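Local coordinates for uncharacterized protein (PDB 4DCI) that is of unknown function but belongs to the YlqD family and joins a small beta sheet to a long helical hairpin, predicted to be a coiled coil, at residues P15-V21 and V135-R140; V22-W26 and V139-V143; G37-D42 and K93-L97; Q44-E49 and K85-E90; T8-R14 and E118-K124. All blocks are in the same frame, centred on the assembly; numbering follows the deposited sequence.

Interaction 1: P15-V21 and V135-R140; sequences PITVRAV and VAIVVR
Thr17 to Val21 runs beside Val135 to Val139 as two parallel, neighbouring strands of a mixed beta sheet. Five backbone bonds join them. Thr17 N donates to Val135 O, and Ile137 N to Thr17 O at 2.8 Å. Arg19 N then donates to Ile137 O, and Val139 N to Arg19 O. Val21 N closes the series on Val139 O at 2.7 Å. The two short strand axes are turned 31° from parallel. One face carries Val18, Ala20, Ile137 and Val139. Here Val18 CG1 meets Val139 CG2 at 4.0 Å. Near the start of the pairing, Ile16 CD1 lies 3.8 Å from Val135 CB, and these two side chains point the same way. At the other end, Val21 CG2 touches Val138 CG1 at 3.6 Å. Strands 111-123 and 143-148 flank the pair in the sheet. Leu129 of the second subunit packs on Val18 and Val139, and Leu10 of that subunit on Val135 and Ile137. The other face holds Thr17, Arg19, Ala136 and Val138. The Arg19 chain leaves with CG anti to the carbonyl carbon (chi1 -66°) and stays extended to NE. Its guanidinium thus lies across Ala136, whose CB sits 3.4 Å from CZ, over the centre of one face.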
# COMPACT_ATOMS: atom_id res chain seq x y z
N PRO B 15 12.98 11.80 -9.96
CA PRO B 15 12.51 11.11 -11.15
C PRO B 15 13.29 11.54 -12.40
O PRO B 15 13.80 12.66 -12.46
CB PRO B 15 11.07 11.59 -11.25
CG PRO B 15 11.13 13.00 -10.74
CD PRO B 15 12.21 13.02 -9.70
N ILE B 16 13.39 10.65 -13.39
CA ILE B 16 13.93 10.99 -14.70
C ILE B 16 12.81 10.82 -15.73
O ILE B 16 12.06 9.85 -15.67
CB ILE B 16 15.15 10.11 -15.08
CG1 ILE B 16 16.33 10.38 -14.16
CG2 ILE B 16 15.60 10.35 -16.51
CD1 ILE B 16 16.67 11.84 -13.95
N THR B 17 12.70 11.76 -16.65
CA THR B 17 11.69 11.67 -17.69
C THR B 17 12.27 10.98 -18.91
O THR B 17 13.37 11.31 -19.35
CB THR B 17 11.15 13.05 -18.05
OG1 THR B 17 10.50 13.61 -16.89
CG2 THR B 17 10.15 12.97 -19.20
N VAL B 18 11.54 10.02 -19.44
CA VAL B 18 11.95 9.36 -20.67
C VAL B 18 11.13 9.93 -21.82
O VAL B 18 9.90 9.89 -21.79
CB VAL B 18 11.75 7.83 -20.60
CG1 VAL B 18 12.54 7.12 -21.69
CG2 VAL B 18 12.18 7.31 -19.24
N ARG B 19 11.81 10.51 -22.81
CA ARG B 19 11.15 10.94 -24.04
C ARG B 19 11.57 10.01 -25.18
O ARG B 19 12.72 9.58 -25.24
CB ARG B 19 11.52 12.40 -24.36
CG ARG B 19 11.00 13.41 -23.36
CD ARG B 19 11.61 14.79 -23.58
NE ARG B 19 11.44 15.63 -22.40
CZ ARG B 19 12.20 16.68 -22.08
NH1 ARG B 19 13.22 17.04 -22.85
NH2 ARG B 19 11.95 17.36 -20.97
N ALA B 20 10.65 9.70 -26.09
CA ALA B 20 10.98 8.84 -27.24
C ALA B 20 10.95 9.59 -28.56
O ALA B 20 10.07 10.42 -28.81
CB ALA B 20 10.05 7.64 -27.31
N VAL B 21 11.93 9.30 -29.40
CA VAL B 21 11.93 9.76 -30.77
C VAL B 21 10.93 8.88 -31.51
O VAL B 21 10.94 7.65 -31.36
CB VAL B 21 13.33 9.65 -31.42
CG1 VAL B 21 13.31 10.15 -32.85
CG2 VAL B 21 14.35 10.44 -30.63
N VAL B 135 15.41 16.52 -15.04
CA VAL B 135 16.24 15.91 -16.06
C VAL B 135 15.42 14.93 -16.91
O VAL B 135 14.58 14.18 -16.39
CB VAL B 135 17.46 15.24 -15.42
CG1 VAL B 135 18.19 14.37 -16.43
CG2 VAL B 135 18.40 16.30 -14.88
N ALA B 136 15.63 14.96 -18.23
CA ALA B 136 15.00 14.00 -19.14
C ALA B 136 16.03 13.37 -20.07
O ALA B 136 17.04 13.99 -20.38
CB ALA B 136 13.90 14.66 -19.94
N ILE B 137 15.76 12.14 -20.51
CA ILE B 137 16.58 11.48 -21.52
C ILE B 137 15.76 11.20 -22.78
O ILE B 137 14.55 10.97 -22.70
CB ILE B 137 17.20 10.18 -20.99
CG1 ILE B 137 16.13 9.14 -20.68
CG2 ILE B 137 18.00 10.46 -19.73
CD1 ILE B 137 16.67 7.83 -20.18
N VAL B 138 16.43 11.25 -23.93
CA VAL B 138 15.77 11.03 -25.22
C VAL B 138 16.21 9.68 -25.79
O VAL B 138 17.40 9.44 -25.99
CB VAL B 138 16.08 12.15 -26.22
CG1 VAL B 138 15.45 11.87 -27.56
CG2 VAL B 138 15.59 13.49 -25.68
N VAL B 139 15.23 8.81 -26.02
CA VAL B 139 15.46 7.45 -26.53
C VAL B 139 14.99 7.32 -27.98
O VAL B 139 13.91 7.80 -28.36
CB VAL B 139 14.75 6.38 -25.66
CG1 VAL B 139 14.74 5.04 -26.37
CG2 VAL B 139 15.42 6.25 -24.31
N ARG B 140 15.81 6.65 -28.79
CA ARG B 140 15.46 6.30 -30.15
C ARG B 140 15.68 4.81 -30.32
O ARG B 140 16.81 4.32 -30.24
CB ARG B 140 16.33 7.08 -31.13
CG ARG B 140 15.82 7.06 -32.55
CD ARG B 140 16.88 7.59 -33.51
NE ARG B 140 16.65 7.05 -34.84
CZ ARG B 140 15.89 7.63 -35.77
NH1 ARG B 140 15.31 8.80 -35.52
NH2 ARG B 140 15.73 7.05 -36.95

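Interaction 2: V22-W26 and V139-V143; sequences VTPTW and VRDGV
Thr23 and Asp141 cross at a slant, and one hydroxyl to carboxylate bond joins them. Thr23 OG1 donates to Asp141 OD1 at 2.6 Å. The hydroxyl comes from the syn side of OD1 but lies 28° out of the carboxylate plane. Thr23 is also the N-cap of helix 24-60. Its OG1 accepts from Trp26 N at 2.9 Å. A chi1 of 70° puts OG1 between the backbone N and the carbonyl carbon, where it can face both partners. Thr23 CG2 lies against the Asp141 carboxylate and 3.9 Å from Arg140 CG, at the end of strand 136-140. It also lies over one face of the Arg140 guanidinium, whose charge is paired with Asp109. Thr25 CB lies 3.6 Å from the same Asp141 OD1. Asp141 belongs to the type I' turn that joins strands 136-140 and 143-148 as a beta hairpin. At its backbone angles Gly142 could hold no side chain clear of the preceding carbonyl O. The contact therefore joins a hairpin tip to the start of the long helix. Replacing Thr23 by a valine would probably leave Trp26 N without its cap and Asp141 OD1 without its hydroxyl mate. The carboxylate sits near the start of the helix, whose dipole would probably favour its negative charge. The hydroxyl thus accepts from the helix and donates to the acid.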
# COMPACT_ATOMS: atom_id res chain seq x y z
N VAL B 22 10.05 9.51 -32.29
CA VAL B 22 9.06 8.72 -33.04
C VAL B 22 9.72 7.95 -34.19
O VAL B 22 10.25 8.55 -35.15
CB VAL B 22 7.86 9.56 -33.53
CG1 VAL B 22 6.86 8.65 -34.25
CG2 VAL B 22 7.17 10.25 -32.36
N THR B 23 9.71 6.63 -34.06
CA THR B 23 10.17 5.72 -35.09
C THR B 23 9.01 4.81 -35.43
O THR B 23 8.06 4.70 -34.66
CB THR B 23 11.32 4.81 -34.60
OG1 THR B 23 10.82 3.87 -33.65
CG2 THR B 23 12.45 5.62 -34.00
N PRO B 24 9.08 4.13 -36.59
CA PRO B 24 8.00 3.21 -36.93
C PRO B 24 7.91 2.06 -35.92
O PRO B 24 6.81 1.73 -35.48
CB PRO B 24 8.41 2.69 -38.32
CG PRO B 24 9.38 3.70 -38.84
CD PRO B 24 10.12 4.15 -37.63
N THR B 25 9.04 1.48 -35.53
CA THR B 25 9.04 0.42 -34.52
C THR B 25 8.29 0.91 -33.30
O THR B 25 7.50 0.17 -32.71
CB THR B 25 10.46 0.01 -34.11
OG1 THR B 25 11.08 -0.71 -35.18
CG2 THR B 25 10.43 -0.89 -32.88
N TRP B 26 8.53 2.16 -32.93
CA TRP B 26 7.95 2.70 -31.72
C TRP B 26 6.46 2.86 -31.81
O TRP B 26 5.74 2.52 -30.88
CB TRP B 26 8.62 4.02 -31.35
CG TRP B 26 8.07 4.59 -30.07
CD1 TRP B 26 8.50 4.33 -28.77
CD2 TRP B 26 6.96 5.54 -29.93
NE1 TRP B 26 7.75 5.04 -27.86
CE2 TRP B 26 6.81 5.79 -28.49
CE3 TRP B 26 6.11 6.19 -30.82
CZ2 TRP B 26 5.85 6.65 -27.99
CZ3 TRP B 26 5.15 7.06 -30.30
CH2 TRP B 26 5.02 7.28 -28.92
N VAL B 139 15.23 8.81 -26.02
CA VAL B 139 15.46 7.45 -26.53
C VAL B 139 14.99 7.32 -27.98
O VAL B 139 13.91 7.80 -28.36
CB VAL B 139 14.75 6.38 -25.66
CG1 VAL B 139 14.74 5.04 -26.37
CG2 VAL B 139 15.42 6.25 -24.31
N ARG B 140 15.81 6.65 -28.79
CA ARG B 140 15.46 6.30 -30.15
C ARG B 140 15.68 4.81 -30.32
O ARG B 140 16.81 4.32 -30.24
CB ARG B 140 16.33 7.08 -31.13
CG ARG B 140 15.82 7.06 -32.55
CD ARG B 140 16.88 7.59 -33.51
NE ARG B 140 16.65 7.05 -34.84
CZ ARG B 140 15.89 7.63 -35.77
NH1 ARG B 140 15.31 8.80 -35.52
NH2 ARG B 140 15.73 7.05 -36.95
N ASP B 141 14.58 4.09 -30.52
CA ASP B 141 14.61 2.63 -30.62
C ASP B 141 15.50 2.00 -29.56
O ASP B 141 16.36 1.18 -29.86
CB ASP B 141 15.06 2.18 -32.02
CG ASP B 141 13.98 2.35 -33.07
OD1 ASP B 141 12.78 2.41 -32.70
OD2 ASP B 141 14.34 2.41 -34.27
N GLY B 142 15.29 2.42 -28.32
CA GLY B 142 16.03 1.86 -27.19
C GLY B 142 17.40 2.46 -26.90
O GLY B 142 18.04 2.09 -25.92
N VAL B 143 17.86 3.39 -27.74
CA VAL B 143 19.20 3.94 -27.58
C VAL B 143 19.19 5.38 -27.08
O VAL B 143 18.44 6.20 -27.61
CB VAL B 143 20.01 3.86 -28.88
CG1 VAL B 143 21.42 4.40 -28.67
CG2 VAL B 143 20.07 2.42 -29.38

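Interaction 3: G37-D42 and K93-L97; sequences GIANAD and KRNLL
The carboxylate of Asp42 is the flat group here, and Lys93 meets it end-on at one oxygen. Lys93 NZ donates to OD2 of Asp42 at 2.8 Å, nearly in line with the CG-OD2 bond, in a salt bridge. The pair joins the two arms of an antiparallel helical hairpin, which lies in a predicted coiled coil. The helix axes of 37-42 and 93-97 come within 9.3 Å and run 159° apart. The lysine chain lies roughly perpendicular to the aspartate. It bends at chi3 (90°), which turns its amine to the acid. Lower down, Lys93 CG rests 4.0 Å from Ala41 CB. The amine has a second acid, Glu90, on its own helix. Two carboxylates thus share one amine, which probably keeps it charged. A methionine in place of Lys93 would probably leave Asp42 and Glu90 without their shared positive mate. The apolar half of the contact lies one turn along. Here Ile38 reaches over to Leu97, with Ile38 CD1 3.6 Å from Leu97 CG. Gly37 has no side chain, and Leu96 fills the place facing it. Leu96 CG stands anti to the carbonyl carbon (chi1 -76°), and the branch ends against the backbone of the facing helix. There Leu96 CD1 lies 3.5 Å from Ile38 N.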
# COMPACT_ATOMS: atom_id res chain seq x y z
N GLY B 37 -5.29 -2.08 -24.12
CA GLY B 37 -5.92 -1.35 -23.02
C GLY B 37 -7.39 -1.09 -23.31
O GLY B 37 -8.25 -1.39 -22.47
N ILE B 38 -7.68 -0.53 -24.49
CA ILE B 38 -9.05 -0.32 -24.95
C ILE B 38 -9.82 -1.63 -24.83
O ILE B 38 -10.86 -1.69 -24.17
CB ILE B 38 -9.13 0.15 -26.43
CG1 ILE B 38 -8.17 1.31 -26.72
CG2 ILE B 38 -10.56 0.49 -26.83
CD1 ILE B 38 -8.63 2.64 -26.19
N ALA B 39 -9.28 -2.68 -25.45
CA ALA B 39 -9.95 -3.98 -25.50
C ALA B 39 -10.15 -4.58 -24.11
O ALA B 39 -11.24 -5.06 -23.79
CB ALA B 39 -9.18 -4.94 -26.40
N ASN B 40 -9.11 -4.51 -23.29
CA ASN B 40 -9.17 -5.02 -21.93
C ASN B 40 -10.24 -4.31 -21.10
O ASN B 40 -10.95 -4.94 -20.31
CB ASN B 40 -7.81 -4.87 -21.27
CG ASN B 40 -7.72 -5.64 -19.99
OD1 ASN B 40 -8.00 -6.83 -19.94
ND2 ASN B 40 -7.32 -4.95 -18.92
N ALA B 41 -10.35 -3.00 -21.29
CA ALA B 41 -11.38 -2.20 -20.63
C ALA B 41 -12.76 -2.66 -21.05
O ALA B 41 -13.56 -3.08 -20.21
CB ALA B 41 -11.19 -0.72 -20.94
N ASP B 42 -13.03 -2.61 -22.35
CA ASP B 42 -14.28 -3.10 -22.91
C ASP B 42 -14.67 -4.45 -22.32
O ASP B 42 -15.82 -4.65 -21.93
CB ASP B 42 -14.20 -3.21 -24.44
CG ASP B 42 -14.31 -1.86 -25.13
OD1 ASP B 42 -13.63 -1.65 -26.17
OD2 ASP B 42 -15.10 -1.01 -24.65
N LYS B 93 -11.05 4.18 -20.64
CA LYS B 93 -11.23 3.90 -22.06
C LYS B 93 -11.23 5.18 -22.88
O LYS B 93 -10.62 5.23 -23.95
CB LYS B 93 -12.57 3.18 -22.24
CG LYS B 93 -12.61 2.17 -23.37
CD LYS B 93 -13.96 1.46 -23.40
CE LYS B 93 -14.96 2.19 -24.28
NZ LYS B 93 -16.30 1.54 -24.23
N ARG B 94 -11.92 6.20 -22.37
CA ARG B 94 -11.92 7.53 -22.97
C ARG B 94 -10.49 8.05 -23.17
O ARG B 94 -10.14 8.47 -24.28
CB ARG B 94 -12.72 8.49 -22.08
CG ARG B 94 -13.34 9.69 -22.78
CD ARG B 94 -13.95 10.69 -21.78
NE ARG B 94 -14.39 10.10 -20.50
CZ ARG B 94 -15.47 9.35 -20.31
NH1 ARG B 94 -16.28 9.04 -21.33
NH2 ARG B 94 -15.76 8.88 -19.10
N ASN B 95 -9.68 8.00 -22.11
CA ASN B 95 -8.28 8.46 -22.15
C ASN B 95 -7.48 7.69 -23.16
O ASN B 95 -6.69 8.27 -23.91
CB ASN B 95 -7.60 8.30 -20.80
CG ASN B 95 -8.13 9.25 -19.75
OD1 ASN B 95 -8.71 10.28 -20.08
ND2 ASN B 95 -7.94 8.91 -18.48
N LEU B 96 -7.67 6.38 -23.15
CA LEU B 96 -6.95 5.52 -24.06
C LEU B 96 -7.29 5.85 -25.51
O LEU B 96 -6.40 5.91 -26.36
CB LEU B 96 -7.25 4.05 -23.74
CG LEU B 96 -6.57 3.43 -22.53
CD1 LEU B 96 -7.19 2.07 -22.27
CD2 LEU B 96 -5.06 3.30 -22.72
N LEU B 97 -8.56 6.07 -25.80
CA LEU B 97 -8.97 6.42 -27.16
C LEU B 97 -8.34 7.73 -27.60
O LEU B 97 -7.83 7.84 -28.72
CB LEU B 97 -10.48 6.48 -27.28
CG LEU B 97 -11.05 5.06 -27.26
CD1 LEU B 97 -12.49 5.07 -26.75
CD2 LEU B 97 -10.93 4.40 -28.62

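Interaction 4: Q44-E49 and K85-E90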
# COMPACT_ATOMS: atom_id res chain seq x y z
N GLN B 44 -13.69 -5.89 -19.48
CA GLN B 44 -14.06 -5.76 -18.08
C GLN B 44 -15.47 -5.22 -17.90
O GLN B 44 -16.26 -5.78 -17.13
CB GLN B 44 -13.05 -4.91 -17.33
CG GLN B 44 -11.87 -5.71 -16.83
CD GLN B 44 -10.87 -4.84 -16.10
OE1 GLN B 44 -10.22 -3.99 -16.70
NE2 GLN B 44 -10.75 -5.05 -14.80
N LEU B 45 -15.79 -4.15 -18.63
CA LEU B 45 -17.12 -3.56 -18.61
C LEU B 45 -18.19 -4.59 -18.89
O LEU B 45 -19.23 -4.59 -18.24
CB LEU B 45 -17.24 -2.45 -19.64
CG LEU B 45 -16.65 -1.10 -19.25
CD1 LEU B 45 -16.59 -0.22 -20.49
CD2 LEU B 45 -17.48 -0.44 -18.16
N ALA B 46 -17.94 -5.46 -19.85
CA ALA B 46 -18.87 -6.54 -20.17
C ALA B 46 -18.98 -7.56 -19.04
O ALA B 46 -20.05 -8.12 -18.83
CB ALA B 46 -18.46 -7.22 -21.47
N GLN B 47 -17.88 -7.80 -18.34
CA GLN B 47 -17.89 -8.77 -17.25
C GLN B 47 -18.55 -8.17 -16.02
O GLN B 47 -19.31 -8.84 -15.33
CB GLN B 47 -16.48 -9.27 -16.95
CG GLN B 47 -16.07 -10.45 -17.83
CD GLN B 47 -14.57 -10.53 -18.07
OE1 GLN B 47 -13.77 -10.32 -17.16
NE2 GLN B 47 -14.19 -10.83 -19.30
N LEU B 48 -18.30 -6.88 -15.78
CA LEU B 48 -18.93 -6.14 -14.70
C LEU B 48 -20.46 -6.18 -14.77
O LEU B 48 -21.13 -6.32 -13.75
CB LEU B 48 -18.45 -4.69 -14.70
CG LEU B 48 -19.05 -3.72 -13.68
CD1 LEU B 48 -18.67 -4.13 -12.27
CD2 LEU B 48 -18.61 -2.29 -13.95
N GLU B 49 -21.01 -6.06 -15.97
CA GLU B 49 -22.45 -6.05 -16.15
C GLU B 49 -23.05 -7.44 -15.93
O GLU B 49 -24.17 -7.55 -15.42
CB GLU B 49 -22.84 -5.50 -17.53
CG GLU B 49 -24.32 -5.16 -17.69
CD GLU B 49 -24.80 -4.07 -16.74
OE1 GLU B 49 -24.17 -3.00 -16.68
OE2 GLU B 49 -25.82 -4.28 -16.06
N LYS B 85 -18.63 2.08 -10.88
CA LYS B 85 -17.49 1.30 -11.35
C LYS B 85 -17.41 1.35 -12.88
O LYS B 85 -16.34 1.63 -13.44
CB LYS B 85 -17.61 -0.15 -10.87
CG LYS B 85 -16.29 -0.88 -10.70
CD LYS B 85 -16.46 -2.15 -9.89
CE LYS B 85 -16.62 -1.87 -8.40
NZ LYS B 85 -17.22 -3.04 -7.69
N ARG B 86 -18.53 1.08 -13.53
CA ARG B 86 -18.67 1.26 -14.97
C ARG B 86 -18.16 2.64 -15.34
O ARG B 86 -17.20 2.76 -16.09
CB ARG B 86 -20.13 1.05 -15.40
CG ARG B 86 -20.46 1.55 -16.79
CD ARG B 86 -21.88 1.17 -17.20
NE ARG B 86 -22.01 -0.25 -17.55
CZ ARG B 86 -21.57 -0.80 -18.69
NH1 ARG B 86 -20.94 -0.07 -19.62
NH2 ARG B 86 -21.74 -2.10 -18.90
N SER B 87 -18.78 3.67 -14.78
CA SER B 87 -18.39 5.07 -15.02
C SER B 87 -16.88 5.31 -15.04
O SER B 87 -16.37 6.13 -15.81
CB SER B 87 -19.04 5.98 -13.98
OG SER B 87 -18.53 7.29 -14.07
N GLU B 88 -16.17 4.58 -14.19
CA GLU B 88 -14.74 4.73 -14.01
C GLU B 88 -13.97 4.09 -15.17
O GLU B 88 -13.09 4.73 -15.77
CB GLU B 88 -14.34 4.08 -12.70
CG GLU B 88 -12.93 4.33 -12.23
CD GLU B 88 -12.69 3.73 -10.86
OE1 GLU B 88 -13.30 2.68 -10.55
OE2 GLU B 88 -11.89 4.31 -10.08
N LEU B 89 -14.30 2.83 -15.47
CA LEU B 89 -13.70 2.13 -16.60
C LEU B 89 -13.99 2.89 -17.89
O LEU B 89 -13.10 3.08 -18.72
CB LEU B 89 -14.22 0.70 -16.69
CG LEU B 89 -13.65 -0.31 -15.69
CD1 LEU B 89 -14.59 -1.48 -15.49
CD2 LEU B 89 -12.29 -0.81 -16.13
N GLU B 90 -15.22 3.35 -18.03
CA GLU B 90 -15.62 4.13 -19.19
C GLU B 90 -14.74 5.37 -19.35
O GLU B 90 -14.56 5.85 -20.47
CB GLU B 90 -17.11 4.50 -19.10
CG GLU B 90 -17.80 4.67 -20.46
CD GLU B 90 -17.96 3.36 -21.22
OE1 GLU B 90 -18.86 2.55 -20.88
OE2 GLU B 90 -17.20 3.14 -22.19
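Leu45, Leu48 and Leu89 form the apolar seam of an antiparallel helical hairpin, between helix 24-60 and helix 69-104. The axes of 44-49 and 85-90 are 10.2 Å apart and almost exactly antiparallel, at 173°. Leu45 and Leu89 come from facing helices and lie alongside one another, pointing opposite ways, with Leu45 CD2 3.8 Å from Leu89 CB. Leu48 comes in beside them. Its chi1 of 177° carries CG toward the facing helix, where the two methyls part. Leu48 CD1 lies 3.8 Å from Lys85 CD, while CD2 reaches the backbone of Arg86. Gln44 OE1 lies near Leu89 CD2. Arg86 lies over Leu45, its chain bent at chi3. Leu45 CD2 sits over one face of the guanidinium, 3.8 Å from Arg86 NH1 and towards the rim. The edge of the group goes to Glu49. NH2 of Arg86 donates to Glu49 OE1 at 3.4 Å, a weak bond that is part of a salt bridge. The carboxylate and guanidinium planes are 27° apart. On its own helix Arg86 NH1 also faces Glu90 OE1, at 3.6 Å. Glu90 in turn pairs with Lys93, while Leu45 CD1 packs against its carboxylate. The charges thus form a chain along the hairpin's surface. No other subunit of the assembly touches these two segments. Leucines between the helices, with ion pairs along their flank, are consistent with the antiparallel coiled coil predicted here.

Interaction 5: T8-R14 and E118-K124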
# COMPACT_ATOMS: atom_id res chain seq x y z
N THR B 8 28.97 20.16 2.37
CA THR B 8 28.14 18.98 2.54
C THR B 8 27.35 18.67 1.27
O THR B 8 26.58 19.51 0.79
CB THR B 8 27.18 19.15 3.73
OG1 THR B 8 27.93 19.59 4.87
CG2 THR B 8 26.47 17.83 4.06
N ILE B 9 27.56 17.47 0.73
CA ILE B 9 26.86 17.00 -0.46
C ILE B 9 25.89 15.87 -0.09
O ILE B 9 26.29 14.81 0.39
CB ILE B 9 27.85 16.56 -1.56
CG1 ILE B 9 28.61 17.78 -2.10
CG2 ILE B 9 27.14 15.84 -2.70
CD1 ILE B 9 29.81 17.44 -2.95
N LEU B 10 24.60 16.11 -0.30
CA LEU B 10 23.58 15.12 -0.02
C LEU B 10 23.13 14.44 -1.30
O LEU B 10 23.12 15.06 -2.37
CB LEU B 10 22.38 15.77 0.68
CG LEU B 10 22.65 16.40 2.06
CD1 LEU B 10 21.49 17.27 2.51
CD2 LEU B 10 22.95 15.33 3.10
N THR B 11 22.77 13.17 -1.20
CA THR B 11 22.24 12.44 -2.34
C THR B 11 20.77 12.16 -2.09
O THR B 11 20.41 11.51 -1.11
CB THR B 11 22.98 11.10 -2.56
OG1 THR B 11 22.73 10.25 -1.44
CG2 THR B 11 24.49 11.32 -2.70
N ILE B 12 19.92 12.69 -2.97
CA ILE B 12 18.48 12.51 -2.85
C ILE B 12 17.99 11.65 -3.99
O ILE B 12 18.75 11.34 -4.90
CB ILE B 12 17.71 13.85 -2.89
CG1 ILE B 12 17.99 14.59 -4.20
CG2 ILE B 12 18.05 14.70 -1.67
CD1 ILE B 12 17.04 15.73 -4.49
N LYS B 13 16.71 11.30 -3.94
CA LYS B 13 16.06 10.53 -4.98
C LYS B 13 15.20 11.46 -5.86
O LYS B 13 14.49 12.32 -5.35
CB LYS B 13 15.21 9.46 -4.32
CG LYS B 13 14.15 8.86 -5.21
CD LYS B 13 13.12 8.14 -4.37
CE LYS B 13 11.86 7.85 -5.16
NZ LYS B 13 10.89 7.18 -4.25
N ARG B 14 15.27 11.28 -7.18
CA ARG B 14 14.56 12.15 -8.13
C ARG B 14 14.09 11.37 -9.35
O ARG B 14 14.76 10.43 -9.78
CB ARG B 14 15.49 13.25 -8.64
CG ARG B 14 16.46 12.66 -9.65
CD ARG B 14 17.13 13.66 -10.54
NE ARG B 14 18.32 13.04 -11.10
CZ ARG B 14 19.28 13.70 -11.73
NH1 ARG B 14 19.20 15.01 -11.89
NH2 ARG B 14 20.32 13.03 -12.19
N GLU B 118 12.93 6.05 -11.74
CA GLU B 118 13.52 6.50 -10.48
C GLU B 118 15.02 6.67 -10.69
O GLU B 118 15.68 5.81 -11.28
CB GLU B 118 13.26 5.55 -9.30
CG GLU B 118 13.81 6.15 -8.01
CD GLU B 118 13.91 5.20 -6.83
OE1 GLU B 118 12.94 4.48 -6.56
OE2 GLU B 118 14.97 5.20 -6.15
N SER B 119 15.52 7.80 -10.20
CA SER B 119 16.94 8.14 -10.26
C SER B 119 17.37 8.75 -8.94
O SER B 119 16.58 8.84 -7.99
CB SER B 119 17.19 9.14 -11.38
OG SER B 119 18.54 9.56 -11.40
N SER B 120 18.63 9.15 -8.88
CA SER B 120 19.18 9.80 -7.71
C SER B 120 20.19 10.83 -8.18
O SER B 120 20.57 10.82 -9.34
CB SER B 120 19.85 8.76 -6.81
OG SER B 120 20.97 8.20 -7.45
N CYS B 121 20.60 11.73 -7.30
CA CYS B 121 21.56 12.78 -7.63
C CYS B 121 22.02 13.56 -6.39
O CYS B 121 21.47 13.40 -5.30
CB CYS B 121 20.97 13.76 -8.64
SG CYS B 121 19.71 14.81 -7.91
N GLU B 122 23.02 14.42 -6.58
CA GLU B 122 23.62 15.14 -5.48
C GLU B 122 23.17 16.59 -5.47
O GLU B 122 23.00 17.20 -6.51
CB GLU B 122 25.13 15.06 -5.57
CG GLU B 122 25.62 13.77 -6.22
CD GLU B 122 26.96 13.32 -5.71
OE1 GLU B 122 27.89 14.16 -5.64
OE2 GLU B 122 27.08 12.12 -5.37
N ILE B 123 22.96 17.11 -4.27
CA ILE B 123 22.55 18.48 -4.08
C ILE B 123 23.42 19.13 -3.03
O ILE B 123 23.86 18.47 -2.08
CB ILE B 123 21.09 18.57 -3.62
CG1 ILE B 123 20.88 17.68 -2.38
CG2 ILE B 123 20.18 18.18 -4.76
CD1 ILE B 123 19.71 18.09 -1.49
N LYS B 124 23.68 20.42 -3.20
CA LYS B 124 24.45 21.19 -2.23
C LYS B 124 23.86 22.57 -2.14
O LYS B 124 23.08 22.96 -3.00
CB LYS B 124 25.93 21.24 -2.62
CG LYS B 124 26.19 21.81 -4.01
CD LYS B 124 27.51 21.31 -4.58
CE LYS B 124 27.71 21.80 -6.01
NZ LYS B 124 26.66 21.34 -6.95
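Ser119 OG has two partners, Arg14 of its own chain and Thr11 of the second subunit. Arg14 NE points at Ser119 OG from 3.5 Å, a weak but straight bond at the edge of the guanidinium. The stronger bond joins OG to the backbone O of Thr11 of that subunit. One face of the Arg14 guanidinium is covered by Cys121, whose CB stands 3.5 Å from CZ, over the centre of the group. NH1 of Arg14 goes on to Lys132 O. Arg14 CG sits between the backbone N and the carbonyl carbon (chi1 75°), and the chain then extends along the sheet to this site. The backbones pair as antiparallel strands of the mixed sheet. Arg14 and Ser119, Ile12 and Cys121, and Leu10 and Ile123 are hydrogen-bonded pairs. Ile123 N donates to Leu10 O at 2.8 Å. Arg14 N is less well placed, since it lies 53° out of the carbonyl plane of Ser119. At Ser119 and Ser120 a strand of the second subunit adds on, also antiparallel. Ile12, Arg14, Cys121 and Ile123 share one face. There Ile12 CG2 meets Ile123 CD1 at 3.8 Å, with Leu129 of helix 129-132 against both. Lys13 lies on the other face, and its chain passes crosswise over Glu118. Lys13 NZ stays 4.1 Å from Glu118 OE1, too far for a salt bridge.

In the fold
From the N terminus, strand 10-21 first enters interaction 5, which brings back strand 111-123. Its later half enters interaction 1 with strand 136-140. The chain then turns into helix 24-60, whose start interaction 2 ties to the end of that same strand. Interactions 5, 1 and 2 each close a loop that holds nearly all of both long helices. Interactions 1 and 2 touch and share Val139 and Arg140. Interaction 5 crosses both along the chain. Interactions 3 and 4 lie within all three loops and join helix 24-60 to helix 69-104. Interaction 4 is the innermost; the centres of interactions 3 and 4 are about 11 Å apart. The sheet gathers the first and last strands, and the helical hairpin projects from it.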